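Local coordinates for nuclear inclusion protein A (PDB 3MMG) that probably acts as a 3C-type cysteine protease of a potyvirus with a chymotrypsin-like fold, cutting peptide bonds, at residues F139-I144 against S176-E181. The protein carries 3 engineered substitutions. Numbering follows the deposited sequence.
Sequences FWQHWI and SNYFVE
Strands 139-142 and 177-181 pair antiparallel, with Trp-140 and Phe-179 as a hydrogen-bonded pair (Trp-140 N to Phe-179 O 2.8 Å; Phe-179 N to Trp-140 O 2.9 Å) and His-142 N bonding to Asn-177 O. On the face of Trp-140 and Phe-179, Trp-140 CB sits over the phenyl ring, 3.8 Å from its centroid. The indole runs nearly parallel to that ring but slid off it, and its NE1 gives a straight, in-plane bond to the anti lone pair of Glu-181 OE1 (2.8 Å, 167°). The carboxylate lies nearly coplanar with the indole; its OE2 pairs with Arg-80, which probably stabilises its negative charge. The imidazole of His-142, swung between its backbone N and carbonyl carbon (chi1 71°), lays one face on Asn-177 CB, and its CD2 meets Phe-179 CD2 at the edge of the phenyl ring, in that ring's plane. His-142 ND1 accepts from Ile-144 N, while NE2 bonds to His-167, so both nitrogens fix the ring. On the other face, Gln-141 CB packs 3.6 Å from Tyr-178 CE2, and a water links Gln-141 OE1 to the tyrosine hydroxyl. Asn-177, whose OD1 bonds to Thr-170, also packs on the bound peptide. Within the six-stranded C-terminal barrel, characteristic of chymotrypsin-like proteases, strand 121-133 flanks 139-142 and strand 163-171 flanks 177-181.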
loop_
_atom_site.group_PDB
_atom_site.type_symbol
_atom_site.label_atom_id
_atom_site.label_comp_id
_atom_site.label_asym_id
_atom_site.label_seq_id
_atom_site.Cartn_x
_atom_site.Cartn_y
_atom_site.Cartn_z
ATOM N N PHE A 139 9.282 7.306 5.027
ATOM C CA PHE A 139 8.432 6.752 6.077
ATOM C C PHE A 139 7.870 7.840 6.987
ATOM O O PHE A 139 8.566 8.799 7.330
ATOM C CB PHE A 139 9.187 5.748 6.965
ATOM C CG PHE A 139 9.587 4.477 6.271
ATOM C CD1 PHE A 139 8.616 3.537 5.869
ATOM C CD2 PHE A 139 10.931 4.203 6.026
ATOM C CE1 PHE A 139 9.001 2.328 5.210
ATOM C CE2 PHE A 139 11.320 3.002 5.370
ATOM C CZ PHE A 139 10.344 2.074 4.960
ATOM N N TRP A 140 6.613 7.670 7.386
ATOM C CA TRP A 140 5.993 8.509 8.409
ATOM C C TRP A 140 5.445 7.635 9.521
ATOM O O TRP A 140 4.775 6.620 9.256
ATOM C CB TRP A 140 4.809 9.275 7.824
ATOM C CG TRP A 140 5.173 10.337 6.841
ATOM C CD1 TRP A 140 5.667 10.166 5.570
ATOM C CD2 TRP A 140 5.018 11.747 7.026
ATOM N NE1 TRP A 140 5.844 11.390 4.965
ATOM C CE2 TRP A 140 5.460 12.376 5.835
ATOM C CE3 TRP A 140 4.549 12.550 8.095
ATOM C CZ2 TRP A 140 5.443 13.780 5.669
ATOM C CZ3 TRP A 140 4.541 13.945 7.937
ATOM C CH2 TRP A 140 4.963 14.539 6.707
ATOM N N GLN A 141 5.683 8.034 10.751
ATOM C CA GLN A 141 5.151 7.290 11.888
ATOM C C GLN A 141 3.633 7.520 12.045
ATOM O O GLN A 141 3.121 8.631 11.793
ATOM C CB GLN A 141 5.880 7.691 13.177
ATOM C CG GLN A 141 5.557 6.771 14.357
ATOM C CD GLN A 141 6.398 7.063 15.591
ATOM O OE1 GLN A 141 7.236 7.964 15.579
ATOM N NE2 GLN A 141 6.184 6.293 16.651
ATOM N N HIS A 142 2.928 6.470 12.461
ATOM C CA HIS A 142 1.531 6.592 12.857
ATOM C C HIS A 142 1.291 5.688 14.065
ATOM O O HIS A 142 2.135 4.832 14.394
ATOM C CB HIS A 142 0.571 6.269 11.669
ATOM C CG HIS A 142 0.525 4.817 11.284
ATOM N ND1 HIS A 142 -0.258 3.901 11.951
ATOM C CD2 HIS A 142 1.125 4.135 10.276
ATOM C CE1 HIS A 142 -0.116 2.710 11.392
ATOM N NE2 HIS A 142 0.724 2.821 10.378
ATOM N N TRP A 143 0.158 5.910 14.733
ATOM C CA TRP A 143 -0.181 5.190 15.966
ATOM C C TRP A 143 -1.433 4.293 15.893
ATOM O O TRP A 143 -2.029 3.992 16.932
ATOM C CB TRP A 143 -0.268 6.174 17.139
ATOM C CG TRP A 143 1.109 6.656 17.563
ATOM C CD1 TRP A 143 1.886 6.137 18.568
ATOM C CD2 TRP A 143 1.875 7.718 16.972
ATOM N NE1 TRP A 143 3.082 6.819 18.640
ATOM C CE2 TRP A 143 3.103 7.789 17.670
ATOM C CE3 TRP A 143 1.646 8.614 15.921
ATOM C CZ2 TRP A 143 4.088 8.735 17.354
ATOM C CZ3 TRP A 143 2.632 9.567 15.605
ATOM C CH2 TRP A 143 3.841 9.606 16.322
ATOM N N ILE A 144 -1.800 3.852 14.688
ATOM C CA ILE A 144 -2.977 2.994 14.487
ATOM C C ILE A 144 -2.547 1.538 14.670
ATOM O O ILE A 144 -1.583 1.090 14.053
ATOM C CB ILE A 144 -3.592 3.190 13.074
ATOM C CG1 ILE A 144 -3.980 4.667 12.857
ATOM C CG2 ILE A 144 -4.811 2.229 12.850
ATOM C CD1 ILE A 144 -4.156 5.093 11.391
ATOM N N SER A 176 6.067 0.617 17.511
ATOM C CA SER A 176 5.854 1.824 16.685
ATOM C C SER A 176 5.523 1.377 15.269
ATOM O O SER A 176 6.042 0.364 14.818
ATOM C CB SER A 176 7.120 2.695 16.636
ATOM O OG SER A 176 7.410 3.293 17.895
ATOM N N ASN A 177 4.675 2.138 14.573
ATOM C CA ASN A 177 4.258 1.800 13.210
ATOM C C ASN A 177 4.603 2.903 12.218
ATOM O O ASN A 177 4.602 4.078 12.580
ATOM C CB ASN A 177 2.744 1.580 13.164
ATOM C CG ASN A 177 2.337 0.289 13.777
ATOM O OD1 ASN A 177 3.094 -0.687 13.784
ATOM N ND2 ASN A 177 1.127 0.262 14.315
ATOM N N TYR A 178 4.859 2.522 10.971
ATOM C CA TYR A 178 5.250 3.488 9.938
ATOM C C TYR A 178 4.585 3.144 8.618
ATOM O O TYR A 178 4.499 1.969 8.247
ATOM C CB TYR A 178 6.766 3.538 9.741
ATOM C CG TYR A 178 7.515 3.818 11.002
ATOM C CD1 TYR A 178 7.828 2.772 11.863
ATOM C CD2 TYR A 178 7.890 5.125 11.359
ATOM C CE1 TYR A 178 8.470 2.989 13.045
ATOM C CE2 TYR A 178 8.573 5.347 12.587
ATOM C CZ TYR A 178 8.851 4.252 13.396
ATOM O OH TYR A 178 9.500 4.338 14.609
ATOM N N PHE A 179 4.101 4.177 7.941
ATOM C CA PHE A 179 3.633 4.026 6.586
ATOM C C PHE A 179 4.610 4.654 5.609
ATOM O O PHE A 179 5.456 5.472 6.010
ATOM C CB PHE A 179 2.208 4.568 6.408
ATOM C CG PHE A 179 2.068 6.070 6.407
ATOM C CD1 PHE A 179 2.190 6.806 5.206
ATOM C CD2 PHE A 179 1.707 6.749 7.587
ATOM C CE1 PHE A 179 1.971 8.187 5.192
ATOM C CE2 PHE A 179 1.461 8.142 7.573
ATOM C CZ PHE A 179 1.612 8.857 6.383
ATOM N N VAL A 180 4.496 4.272 4.337
ATOM C CA VAL A 180 5.378 4.845 3.292
ATOM C C VAL A 180 4.528 5.792 2.467
ATOM O O VAL A 180 3.448 5.406 2.031
ATOM C CB VAL A 180 6.041 3.774 2.363
ATOM C CG1 VAL A 180 4.988 2.742 1.850
ATOM C CG2 VAL A 180 6.817 4.438 1.200
ATOM N N GLU A 181 5.022 7.017 2.259
ATOM C CA GLU A 181 4.256 8.046 1.568
ATOM C C GLU A 181 4.333 7.892 0.065
ATOM O O GLU A 181 5.356 7.464 -0.464
ATOM C CB GLU A 181 4.778 9.443 1.948
ATOM C CG GLU A 181 6.238 9.662 1.555
ATOM C CD GLU A 181 6.606 11.116 1.335
ATOM O OE1 GLU A 181 6.463 11.927 2.256
ATOM O OE2 GLU A 181 7.062 11.437 0.224
HETATM O O HOH W 1 3.959 4.362 16.415
HETATM O O HOH W 2 9.922 6.727 15.832
HETATM O O HOH W 3 7.770 6.352 19.153
#